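Local coordinates for protein oxidoreductase (PDB 3Q2K) that probably oxidises a UDP-N-acetylglucosaminuronic acid substrate with bound NAD(H), a step required for the biosynthesis of 2,3-diacetamido-2,3-dideoxy-D-mannuronic acid, at residues K150-R153 and R154-T157; K162-E166 and Q167-G171; V328-L332 and R333-E337. All coordinates share one frame; numbering follows the deposited sequence.

Contact 1: residues K150-R153 and R154-T157; sequences KQNR and RNAT. With NAI (1,4-dihydronicotinamide adenine dinucleotide), chain U.
Q151 and R154 are tied by a backbone bond, R154 N to Q151 O (2.9 Å), while the side chain of Q151 turns the other way and pairs its amide with the nicotinamide carboxamide of NADH. Two bonds make that pairing: Q151 NE2 gives to O7N of the cofactor at 2.8 Å, and N7N of the cofactor gives to Q151 OE1 at 3.2 Å. This reciprocal amide pair would fix the rotation of the carboxamide. Q151 reaches it with CG between its backbone N and carbonyl carbon (chi1 72°) and a bend at chi2. A second turn bond joins N155 N to N152 O at 2.9 Å. Beyond it the side chains of N152 and N155 lie side by side, their amide planes 25° apart, with N152 CB 4.0 Å from N155 ND2. The bound UDP-sugar touches both Q151 and N152. R153 and R154 leave the turn for partners of their own, R153 in salt bridges with D214 and E344 and R154 in one with E339. This short 3-10 turn leads from strand 146-148 of the Rossmann sheet into helix 156-166; helix 210-220 lies against Q151 and N152, and helix 306-315 against N155 and A156.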
ATOM      1  N   LYS C 150     -13.074 -27.807  22.787  1.00 32.12           N
ATOM      2  CA  LYS C 150     -13.109 -26.422  23.213  1.00 22.06           C
ATOM      3  C   LYS C 150     -13.894 -26.420  24.512  1.00 27.79           C
ATOM      4  O   LYS C 150     -15.050 -25.994  24.525  1.00 34.24           O
ATOM      5  CB  LYS C 150     -13.788 -25.531  22.167  1.00 18.19           C
ATOM      6  CG  LYS C 150     -12.959 -24.331  21.771  1.00 86.01           C
ATOM      7  CD  LYS C 150     -11.972 -24.786  20.720  1.00 25.22           C
ATOM      8  CE  LYS C 150     -11.219 -23.575  20.176  1.00 52.73           C
ATOM      9  NZ  LYS C 150      -9.761 -23.500  20.476  1.00 21.41           N
ATOM     10  N   GLN C 151     -13.261 -26.840  25.604  1.00 31.97           N
ATOM     11  CA  GLN C 151     -14.062 -27.155  26.780  1.00 19.62           C
ATOM     12  C   GLN C 151     -14.721 -25.937  27.401  1.00 32.05           C
ATOM     13  O   GLN C 151     -15.785 -26.088  28.001  1.00 26.89           O
ATOM     14  CB  GLN C 151     -13.369 -28.051  27.815  1.00 34.27           C
ATOM     15  CG  GLN C 151     -12.245 -27.396  28.618  1.00 28.87           C
ATOM     16  CD  GLN C 151     -10.917 -27.506  27.903  1.00 41.63           C
ATOM     17  OE1 GLN C 151     -10.863 -27.555  26.670  1.00 36.70           O
ATOM     18  NE2 GLN C 151      -9.840 -27.605  28.675  1.00 34.99           N
ATOM     19  N   ASN C 152     -14.136 -24.754  27.244  1.00 29.89           N
ATOM     20  CA  ASN C 152     -14.660 -23.627  28.008  1.00 17.38           C
ATOM     21  C   ASN C 152     -16.060 -23.308  27.510  1.00 22.25           C
ATOM     22  O   ASN C 152     -16.834 -22.641  28.193  1.00 33.21           O
ATOM     23  CB  ASN C 152     -13.806 -22.361  27.851  1.00 30.73           C
ATOM     24  CG  ASN C 152     -12.494 -22.433  28.613  1.00 42.13           C
ATOM     25  OD1 ASN C 152     -12.109 -23.465  29.163  1.00 27.83           O
ATOM     26  ND2 ASN C 152     -11.754 -21.335  28.587  1.00 20.79           N
ATOM     27  N   ARG C 153     -16.392 -23.821  26.330  1.00 25.56           N
ATOM     28  CA  ARG C 153     -17.734 -23.544  25.830  1.00 25.31           C
ATOM     29  C   ARG C 153     -18.826 -24.080  26.756  1.00 25.52           C
ATOM     30  O   ARG C 153     -19.965 -23.606  26.772  1.00 32.65           O
ATOM     31  CB  ARG C 153     -17.894 -24.062  24.400  1.00 23.76           C
ATOM     32  CG  ARG C 153     -17.241 -23.212  23.337  1.00 24.72           C
ATOM     33  CD  ARG C 153     -17.579 -23.784  21.967  1.00 45.86           C
ATOM     34  NE  ARG C 153     -16.888 -23.101  20.877  1.00 37.64           N
ATOM     35  CZ  ARG C 153     -17.299 -23.103  19.611  1.00 32.76           C
ATOM     36  NH1 ARG C 153     -18.407 -23.729  19.246  1.00 24.82           N
ATOM     37  NH2 ARG C 153     -16.607 -22.468  18.680  1.00 23.96           N
ATOM     38  N   ARG C 154     -18.479 -25.079  27.558  1.00 28.94           N
ATOM     39  CA  ARG C 154     -19.480 -25.711  28.400  1.00 42.84           C
ATOM     40  C   ARG C 154     -19.508 -25.000  29.741  1.00 33.54           C
ATOM     41  O   ARG C 154     -20.384 -25.282  30.551  1.00 40.97           O
ATOM     42  CB  ARG C 154     -19.164 -27.191  28.625  1.00 39.14           C
ATOM     43  CG  ARG C 154     -19.039 -28.034  27.368  1.00 51.36           C
ATOM     44  CD  ARG C 154     -20.275 -27.967  26.480  1.00 36.38           C
ATOM     45  NE  ARG C 154     -21.520 -28.174  27.213  1.00 62.67           N
ATOM     46  CZ  ARG C 154     -22.636 -27.499  26.964  1.00 37.91           C
ATOM     47  NH1 ARG C 154     -23.731 -27.736  27.674  1.00100.00           N
ATOM     48  NH2 ARG C 154     -22.654 -26.581  26.009  1.00 58.10           N
ATOM     49  N   ASN C 155     -18.537 -24.129  29.989  1.00 34.09           N
ATOM     50  CA  ASN C 155     -18.549 -23.367  31.230  1.00 17.90           C
ATOM     51  C   ASN C 155     -19.935 -22.800  31.521  1.00 32.67           C
ATOM     52  O   ASN C 155     -20.515 -22.093  30.702  1.00 28.17           O
ATOM     53  CB  ASN C 155     -17.609 -22.172  31.114  1.00 41.05           C
ATOM     54  CG  ASN C 155     -16.175 -22.565  31.364  1.00 22.42           C
ATOM     55  OD1 ASN C 155     -15.873 -23.754  31.418  1.00 31.43           O
ATOM     56  ND2 ASN C 155     -15.288 -21.580  31.489  1.00 44.43           N
ATOM     57  N   ALA C 156     -20.464 -23.052  32.711  1.00 32.79           N
ATOM     58  CA  ALA C 156     -21.749 -22.449  33.056  1.00 29.03           C
ATOM     59  C   ALA C 156     -21.823 -20.937  32.921  1.00 41.53           C
ATOM     60  O   ALA C 156     -22.870 -20.443  32.495  1.00 31.40           O
ATOM     61  CB  ALA C 156     -22.193 -22.848  34.450  1.00 26.96           C
ATOM     62  N   THR C 157     -20.779 -20.218  33.329  1.00 20.37           N
ATOM     63  CA  THR C 157     -20.792 -18.764  33.158  1.00 25.92           C
ATOM     64  C   THR C 157     -20.974 -18.338  31.698  1.00 26.51           C
ATOM     65  O   THR C 157     -21.776 -17.453  31.413  1.00 33.95           O
ATOM     66  CB  THR C 157     -19.448 -18.201  33.619  1.00 36.44           C
ATOM     67  OG1 THR C 157     -18.448 -19.008  32.982  1.00 23.51           O
ATOM     68  CG2 THR C 157     -19.324 -18.305  35.145  1.00 22.29           C
TER
HETATM   69  PA  NAI U 500       3.016 -32.816  25.723  1.00 30.27           P
HETATM   70  O1A NAI U 500       4.446 -32.659  25.380  1.00 26.29           O
HETATM   71  O2A NAI U 500       2.929 -32.996  27.323  1.00 24.14           O
HETATM   72  O5B NAI U 500       2.363 -34.245  25.365  1.00 35.26           O
HETATM   73  C5B NAI U 500       3.027 -34.728  24.202  1.00 28.74           C
HETATM   74  C4B NAI U 500       2.887 -36.224  23.947  1.00 41.42           C
HETATM   75  O4B NAI U 500       2.732 -36.464  22.542  1.00 29.27           O
HETATM   76  C3B NAI U 500       4.283 -36.677  24.415  1.00 27.59           C
HETATM   77  O3B NAI U 500       4.100 -37.796  25.287  1.00 45.37           O
HETATM   78  C2B NAI U 500       4.962 -36.933  23.041  1.00 28.42           C
HETATM   79  O2B NAI U 500       5.917 -37.997  23.080  1.00 47.24           O
HETATM   80  C1B NAI U 500       3.729 -37.463  22.278  1.00 30.96           C
HETATM   81  N9A NAI U 500       4.058 -37.491  20.863  1.00 28.11           N
HETATM   82  C8A NAI U 500       4.923 -36.691  20.183  1.00 33.60           C
HETATM   83  N7A NAI U 500       4.894 -37.052  18.930  1.00 28.74           N
HETATM   84  C5A NAI U 500       4.048 -38.085  18.717  1.00 27.15           C
HETATM   85  C6A NAI U 500       3.621 -38.851  17.614  1.00 24.25           C
HETATM   86  N6A NAI U 500       4.084 -38.613  16.333  1.00 36.40           N
HETATM   87  N1A NAI U 500       2.715 -39.797  17.843  1.00 44.83           N
HETATM   88  C2A NAI U 500       2.211 -40.018  19.045  1.00 22.05           C
HETATM   89  N3A NAI U 500       2.585 -39.327  20.100  1.00 23.50           N
HETATM   90  C4A NAI U 500       3.475 -38.353  19.974  1.00 39.22           C
HETATM   91  O3  NAI U 500       2.220 -31.432  25.573  1.00 43.32           O
HETATM   92  PN  NAI U 500       0.646 -31.469  25.889  1.00 34.04           P
HETATM   93  O1N NAI U 500       0.527 -30.313  26.899  1.00 27.28           O
HETATM   94  O2N NAI U 500      -0.030 -32.670  26.582  1.00 40.07           O
HETATM   95  O5D NAI U 500      -0.065 -30.948  24.533  1.00 35.97           O
HETATM   96  C5D NAI U 500      -1.391 -31.458  24.526  1.00 71.05           C
HETATM   97  C4D NAI U 500      -2.084 -31.127  23.199  1.00 14.74           C
HETATM   98  O4D NAI U 500      -3.372 -30.775  23.748  1.00 31.57           O
HETATM   99  C3D NAI U 500      -1.544 -29.850  22.524  1.00 17.16           C
HETATM  100  O3D NAI U 500      -2.253 -29.490  21.345  1.00 21.84           O
HETATM  101  C2D NAI U 500      -1.969 -28.809  23.577  1.00 26.48           C
HETATM  102  O2D NAI U 500      -2.207 -27.589  22.882  1.00 25.09           O
HETATM  103  C1D NAI U 500      -3.384 -29.344  23.901  1.00 30.13           C
HETATM  104  N1N NAI U 500      -3.812 -29.062  25.269  1.00 34.34           N
HETATM  105  C2N NAI U 500      -5.064 -28.696  25.441  1.00 19.64           C
HETATM  106  C3N NAI U 500      -5.499 -28.427  26.732  1.00 26.51           C
HETATM  107  C7N NAI U 500      -6.893 -27.999  26.946  1.00 26.01           C
HETATM  108  O7N NAI U 500      -7.177 -27.381  27.951  1.00 32.47           O
HETATM  109  N7N NAI U 500      -7.801 -28.284  25.991  1.00 23.20           N
HETATM  110  C4N NAI U 500      -4.606 -28.525  27.798  1.00 25.16           C
HETATM  111  C5N NAI U 500      -3.302 -28.897  27.528  1.00 35.03           C
HETATM  112  C6N NAI U 500      -2.921 -29.179  26.231  1.00 37.73           C

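Contact 2: residues K162-E166 and Q167-G171; sequences KKAIE and QGRFG
I165 and F170 meet where helix 156-166 ends, the isoleucine CG1 lying 3.5 Å from CE2 of the ring. CG1 stands beside the backbone N of its own residue (chi1 -71°), and the ring of F170 comes back against the last helical turn, its CE2 also coming within 4.2 Å of A164 CB. R169, the residue before it, takes a different course. With CG beside its backbone N and chi2 extended (177°), it lays CD 3.9 Å from A164 CB; the bend at chi3 (61°) then turns NE and the guanidinium, NH2 staying close to the same methyl and NH1 meeting D303 in a salt bridge. The helix stops in a Schellman motif, which brings R169 and F170 back beside its last turn: R169 N bonds to A164 O at 3.1 Å, and G168 N bonds to I165 O at 3.3 Å, with G168 at positive phi as the C-prime residue. G168 also opens a type I turn that runs to G171. Q167 N still closes a helical bond to K163 O (3.1 Å), and the glutamine side chain, extended beyond CG, passes over that same carbonyl, with CD 3.3 Å from K163 O. One turn back, K162 NZ forms a salt bridge with E166 OE2 along the helix, while its charge also lies against the ring of W218. F296 of strand 290-296 packs edge-to-face with F170, and I274 of strand 269-276 touches both I165 and F170, seating the helix end on the large mixed sheet.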
ATOM      1  N   LYS C 162     -24.031 -16.640  26.627  1.00 23.57           N
ATOM      2  CA  LYS C 162     -24.389 -17.070  25.279  1.00 31.72           C
ATOM      3  C   LYS C 162     -25.902 -16.994  25.157  1.00 33.24           C
ATOM      4  O   LYS C 162     -26.463 -16.480  24.191  1.00 37.55           O
ATOM      5  CB  LYS C 162     -23.944 -18.525  25.123  1.00 20.86           C
ATOM      6  CG  LYS C 162     -24.322 -19.249  23.845  1.00 33.27           C
ATOM      7  CD  LYS C 162     -23.522 -18.707  22.677  1.00 44.20           C
ATOM      8  CE  LYS C 162     -23.526 -19.693  21.526  1.00 48.68           C
ATOM      9  NZ  LYS C 162     -23.451 -18.814  20.340  1.00 39.70           N
ATOM     10  N   LYS C 163     -26.576 -17.497  26.184  1.00 50.90           N
ATOM     11  CA  LYS C 163     -28.026 -17.425  26.202  1.00 44.35           C
ATOM     12  C   LYS C 163     -28.527 -15.985  26.112  1.00 41.65           C
ATOM     13  O   LYS C 163     -29.447 -15.690  25.354  1.00 32.64           O
ATOM     14  CB  LYS C 163     -28.581 -18.157  27.426  1.00 32.45           C
ATOM     15  CG  LYS C 163     -28.934 -19.595  27.114  1.00 51.77           C
ATOM     16  CD  LYS C 163     -28.216 -20.520  28.077  1.00 42.91           C
ATOM     17  CE  LYS C 163     -28.515 -21.976  27.746  1.00 34.40           C
ATOM     18  NZ  LYS C 163     -27.549 -22.916  28.384  1.00100.00           N
ATOM     19  N   ALA C 164     -27.966 -15.059  26.880  1.00 30.66           N
ATOM     20  CA  ALA C 164     -28.480 -13.705  26.742  1.00 42.82           C
ATOM     21  C   ALA C 164     -28.163 -13.131  25.366  1.00 33.39           C
ATOM     22  O   ALA C 164     -28.936 -12.366  24.791  1.00 44.56           O
ATOM     23  CB  ALA C 164     -27.927 -12.823  27.831  1.00 26.11           C
ATOM     24  N   ILE C 165     -27.004 -13.483  24.822  1.00 38.82           N
ATOM     25  CA  ILE C 165     -26.723 -12.903  23.521  1.00 24.35           C
ATOM     26  C   ILE C 165     -27.716 -13.481  22.522  1.00 33.40           C
ATOM     27  O   ILE C 165     -28.166 -12.763  21.628  1.00 33.90           O
ATOM     28  CB  ILE C 165     -25.298 -13.150  23.020  1.00 53.32           C
ATOM     29  CG1 ILE C 165     -24.308 -12.325  23.843  1.00 22.03           C
ATOM     30  CG2 ILE C 165     -25.229 -12.837  21.530  1.00 36.09           C
ATOM     31  CD1 ILE C 165     -22.908 -12.833  23.528  1.00 33.60           C
ATOM     32  N   GLU C 166     -28.079 -14.750  22.678  1.00 40.42           N
ATOM     33  CA  GLU C 166     -28.906 -15.367  21.652  1.00 34.29           C
ATOM     34  C   GLU C 166     -30.344 -14.865  21.722  1.00 26.31           C
ATOM     35  O   GLU C 166     -31.028 -14.863  20.704  1.00 38.81           O
ATOM     36  CB  GLU C 166     -28.835 -16.896  21.607  1.00 29.97           C
ATOM     37  CG  GLU C 166     -27.556 -17.513  21.037  1.00 32.30           C
ATOM     38  CD  GLU C 166     -27.522 -19.012  21.286  1.00 47.23           C
ATOM     39  OE1 GLU C 166     -28.388 -19.496  22.045  1.00 49.98           O
ATOM     40  OE2 GLU C 166     -26.637 -19.717  20.758  1.00 88.75           O
ATOM     41  N   GLN C 167     -30.823 -14.415  22.874  1.00 45.56           N
ATOM     42  CA  GLN C 167     -32.198 -13.923  22.903  1.00 29.08           C
ATOM     43  C   GLN C 167     -32.264 -12.410  22.772  1.00 34.30           C
ATOM     44  O   GLN C 167     -33.198 -11.794  23.283  1.00 56.07           O
ATOM     45  CB  GLN C 167     -32.813 -14.260  24.258  1.00 47.14           C
ATOM     46  CG  GLN C 167     -32.755 -15.741  24.569  1.00 37.70           C
ATOM     47  CD  GLN C 167     -32.705 -15.950  26.060  1.00 59.77           C
ATOM     48  OE1 GLN C 167     -32.741 -14.982  26.823  1.00 58.18           O
ATOM     49  NE2 GLN C 167     -32.608 -17.208  26.472  1.00 64.79           N
ATOM     50  N   GLY C 168     -31.253 -11.815  22.150  1.00 37.35           N
ATOM     51  CA  GLY C 168     -31.267 -10.374  21.947  1.00 37.98           C
ATOM     52  C   GLY C 168     -31.291  -9.510  23.194  1.00 29.87           C
ATOM     53  O   GLY C 168     -31.578  -8.323  23.071  1.00 31.11           O
ATOM     54  N   ARG C 169     -30.970 -10.025  24.380  1.00 31.20           N
ATOM     55  CA  ARG C 169     -30.956  -9.156  25.566  1.00 21.07           C
ATOM     56  C   ARG C 169     -29.945  -8.008  25.615  1.00 30.09           C
ATOM     57  O   ARG C 169     -30.111  -7.057  26.376  1.00 21.67           O
ATOM     58  CB  ARG C 169     -30.822 -10.005  26.829  1.00 35.24           C
ATOM     59  CG  ARG C 169     -31.933 -11.039  26.945  1.00 57.83           C
ATOM     60  CD  ARG C 169     -31.735 -11.922  28.171  1.00 77.29           C
ATOM     61  NE  ARG C 169     -31.754 -11.113  29.387  1.00 30.00           N
ATOM     62  CZ  ARG C 169     -31.269 -11.481  30.568  1.00100.00           C
ATOM     63  NH1 ARG C 169     -31.351 -10.653  31.605  1.00 28.13           N
ATOM     64  NH2 ARG C 169     -30.687 -12.668  30.694  1.00 52.19           N
ATOM     65  N   PHE C 170     -28.859  -8.072  24.852  1.00 38.04           N
ATOM     66  CA  PHE C 170     -27.893  -6.983  24.849  1.00 26.84           C
ATOM     67  C   PHE C 170     -28.289  -5.842  23.933  1.00 23.54           C
ATOM     68  O   PHE C 170     -27.724  -4.754  24.044  1.00 26.71           O
ATOM     69  CB  PHE C 170     -26.527  -7.435  24.342  1.00 40.50           C
ATOM     70  CG  PHE C 170     -25.723  -8.129  25.389  1.00 20.61           C
ATOM     71  CD1 PHE C 170     -24.907  -7.392  26.228  1.00 40.87           C
ATOM     72  CD2 PHE C 170     -25.772  -9.501  25.521  1.00 23.08           C
ATOM     73  CE1 PHE C 170     -24.132  -8.041  27.160  1.00 25.56           C
ATOM     74  CE2 PHE C 170     -25.016 -10.157  26.470  1.00 23.82           C
ATOM     75  CZ  PHE C 170     -24.209  -9.413  27.306  1.00 19.19           C
ATOM     76  N   GLY C 171     -29.290  -6.079  23.094  1.00 26.51           N
ATOM     77  CA  GLY C 171     -29.507  -5.177  21.966  1.00 28.58           C
ATOM     78  C   GLY C 171     -28.266  -5.165  21.092  1.00 24.00           C
ATOM     79  O   GLY C 171     -27.444  -6.087  21.089  1.00 33.03           O
TER

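Contact 3: residues V328-L332 and R333-E337; sequences VINCL and RGDCE
R333 holds CG beside its backbone N (chi1 -75°) and extends at chi2, which sets CD 3.5 Å from I329 CG2; the bend at chi3 (46°) then turns the guanidinium edge toward D335, whose OD2 lies in its plane and makes a long salt bridge to NE. N330 and D335 meet through their CB atoms, 3.7 Å apart, with the amide and carboxylate planes inclined by 39°. The backbone meanwhile closes a Schellman motif, D335 N bonding to N330 O at 3.0 Å and G334 N to C331 O at 3.1 Å, with G334 at positive phi. R333 N bonds to I329 O as well. The chain then runs on beside the helix, and C331 CA makes a CH···O contact with C336 O at 3.5 Å. V328, C331 and L332 pack on F147 of strand 146-148, joining this helix end to the Rossmann sheet. N330 OD1 and D335 OD2, both acceptors, do not bond to each other; R55 bonds to that amide oxygen while R333 presents its guanidinium edge to the carboxylate at long range. Cationic groups lie near both oxygens, R333 only at long range, which may offset their mutual repulsion.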
ATOM      1  N   VAL C 328     -19.505 -35.280  22.846  1.00 29.10           N
ATOM      2  CA  VAL C 328     -18.904 -36.200  21.884  1.00 37.82           C
ATOM      3  C   VAL C 328     -19.592 -37.565  21.884  1.00 38.45           C
ATOM      4  O   VAL C 328     -19.991 -38.096  20.845  1.00 52.42           O
ATOM      5  CB  VAL C 328     -17.425 -36.411  22.253  1.00 52.01           C
ATOM      6  CG1 VAL C 328     -16.769 -37.436  21.349  1.00 55.02           C
ATOM      7  CG2 VAL C 328     -16.672 -35.093  22.170  1.00 34.50           C
ATOM      8  N   ILE C 329     -19.763 -38.121  23.079  1.00 72.69           N
ATOM      9  CA  ILE C 329     -20.397 -39.423  23.248  1.00 44.45           C
ATOM     10  C   ILE C 329     -21.832 -39.399  22.728  1.00 45.83           C
ATOM     11  O   ILE C 329     -22.204 -40.270  21.939  1.00 42.48           O
ATOM     12  CB  ILE C 329     -20.358 -39.857  24.727  1.00 65.79           C
ATOM     13  CG1 ILE C 329     -18.924 -40.023  25.240  1.00 42.73           C
ATOM     14  CG2 ILE C 329     -21.120 -41.161  24.904  1.00 36.98           C
ATOM     15  CD1 ILE C 329     -18.868 -40.451  26.707  1.00 27.27           C
ATOM     16  N   ASN C 330     -22.623 -38.414  23.152  1.00 62.85           N
ATOM     17  CA  ASN C 330     -23.944 -38.159  22.570  1.00 22.24           C
ATOM     18  C   ASN C 330     -23.911 -38.131  21.049  1.00 57.70           C
ATOM     19  O   ASN C 330     -24.596 -38.928  20.411  1.00 42.57           O
ATOM     20  CB  ASN C 330     -24.599 -36.867  23.070  1.00 34.97           C
ATOM     21  CG  ASN C 330     -24.874 -36.905  24.553  1.00 49.22           C
ATOM     22  OD1 ASN C 330     -24.916 -37.980  25.146  1.00 58.31           O
ATOM     23  ND2 ASN C 330     -25.047 -35.739  25.161  1.00 60.74           N
ATOM     24  N   CYS C 331     -23.101 -37.243  20.480  1.00 33.95           N
ATOM     25  CA  CYS C 331     -23.007 -37.156  19.030  1.00 44.51           C
ATOM     26  C   CYS C 331     -22.670 -38.512  18.413  1.00 30.19           C
ATOM     27  O   CYS C 331     -23.230 -38.940  17.402  1.00 33.52           O
ATOM     28  CB  CYS C 331     -21.995 -36.081  18.617  1.00 25.73           C
ATOM     29  SG  CYS C 331     -21.629 -36.263  16.864  1.00 41.03           S
ATOM     30  N   LEU C 332     -21.722 -39.217  19.017  1.00 45.44           N
ATOM     31  CA  LEU C 332     -21.366 -40.510  18.447  1.00 33.40           C
ATOM     32  C   LEU C 332     -22.465 -41.550  18.622  1.00 71.05           C
ATOM     33  O   LEU C 332     -22.561 -42.510  17.856  1.00 43.01           O
ATOM     34  CB  LEU C 332     -20.109 -41.029  19.130  1.00 40.78           C
ATOM     35  CG  LEU C 332     -18.921 -40.227  18.615  1.00 35.69           C
ATOM     36  CD1 LEU C 332     -17.740 -40.859  19.325  1.00 26.36           C
ATOM     37  CD2 LEU C 332     -18.839 -40.341  17.100  1.00 29.62           C
ATOM     38  N   ARG C 333     -23.258 -41.372  19.674  1.00 29.29           N
ATOM     39  CA  ARG C 333     -24.348 -42.309  19.919  1.00 62.94           C
ATOM     40  C   ARG C 333     -25.545 -41.978  19.034  1.00 52.07           C
ATOM     41  O   ARG C 333     -26.526 -42.716  19.038  1.00 48.57           O
ATOM     42  CB  ARG C 333     -24.754 -42.349  21.394  1.00 62.60           C
ATOM     43  CG  ARG C 333     -23.793 -43.106  22.311  1.00 31.44           C
ATOM     44  CD  ARG C 333     -24.089 -42.649  23.726  1.00100.00           C
ATOM     45  NE  ARG C 333     -25.537 -42.681  23.890  1.00 96.50           N
ATOM     46  CZ  ARG C 333     -26.185 -43.806  24.165  1.00100.00           C
ATOM     47  NH1 ARG C 333     -25.486 -44.923  24.331  1.00 42.49           N
ATOM     48  NH2 ARG C 333     -27.506 -43.792  24.275  1.00 56.81           N
ATOM     49  N   GLY C 334     -25.459 -40.897  18.264  1.00 69.30           N
ATOM     50  CA  GLY C 334     -26.540 -40.483  17.373  1.00 47.87           C
ATOM     51  C   GLY C 334     -27.492 -39.460  17.967  1.00 43.44           C
ATOM     52  O   GLY C 334     -28.365 -38.953  17.264  1.00 58.79           O
ATOM     53  N   ASP C 335     -27.299 -39.133  19.243  1.00 55.38           N
ATOM     54  CA  ASP C 335     -28.112 -38.189  20.008  1.00 35.11           C
ATOM     55  C   ASP C 335     -28.062 -36.741  19.533  1.00 77.96           C
ATOM     56  O   ASP C 335     -29.057 -36.026  19.642  1.00 78.30           O
ATOM     57  CB  ASP C 335     -27.686 -38.154  21.480  1.00100.00           C
ATOM     58  CG  ASP C 335     -27.828 -39.486  22.197  1.00100.00           C
ATOM     59  OD1 ASP C 335     -28.402 -40.440  21.629  1.00 76.05           O
ATOM     60  OD2 ASP C 335     -27.348 -39.572  23.349  1.00 96.64           O
ATOM     61  N   CYS C 336     -26.895 -36.319  19.056  1.00 53.88           N
ATOM     62  CA  CYS C 336     -26.588 -34.912  18.832  1.00100.00           C
ATOM     63  C   CYS C 336     -25.775 -34.646  17.574  1.00 69.61           C
ATOM     64  O   CYS C 336     -25.252 -35.560  16.937  1.00 74.32           O
ATOM     65  CB  CYS C 336     -25.725 -34.372  19.974  1.00 42.44           C
ATOM     66  SG  CYS C 336     -26.641 -34.019  21.488  1.00100.00           S
ATOM     67  N   GLU C 337     -25.644 -33.358  17.275  1.00100.00           N
ATOM     68  CA  GLU C 337     -24.554 -32.864  16.442  1.00100.00           C
ATOM     69  C   GLU C 337     -23.520 -32.286  17.403  1.00 50.95           C
ATOM     70  O   GLU C 337     -23.888 -31.766  18.454  1.00 63.28           O
ATOM     71  CB  GLU C 337     -25.059 -31.810  15.454  1.00 75.06           C
ATOM     72  CG  GLU C 337     -26.004 -32.385  14.406  1.00100.00           C
ATOM     73  CD  GLU C 337     -25.375 -33.506  13.596  1.00 54.20           C
ATOM     74  OE1 GLU C 337     -24.130 -33.507  13.493  1.00100.00           O
ATOM     75  OE2 GLU C 337     -26.113 -34.368  13.074  1.00 98.57           O
TER

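From the N terminus, the three contacts follow one another in series, none nesting within or crossing another. Contact 1 closes the turn between strand 146-148, at the edge of the parallel Rossmann sheet, and helix 156-166. Contact 2 uses the far end of that same helix, its centre about 17 Å from that of contact 1, and turns the chain toward strand 173-181 of the mixed sheet. Much later, contact 3 ends helix 321-333 and opens the loop to helix 342-361. The end of helix 321-333 packs on strands 118-121 and 146-148, returning the chain to the Rossmann side, about 27 Å between centres from contact 2.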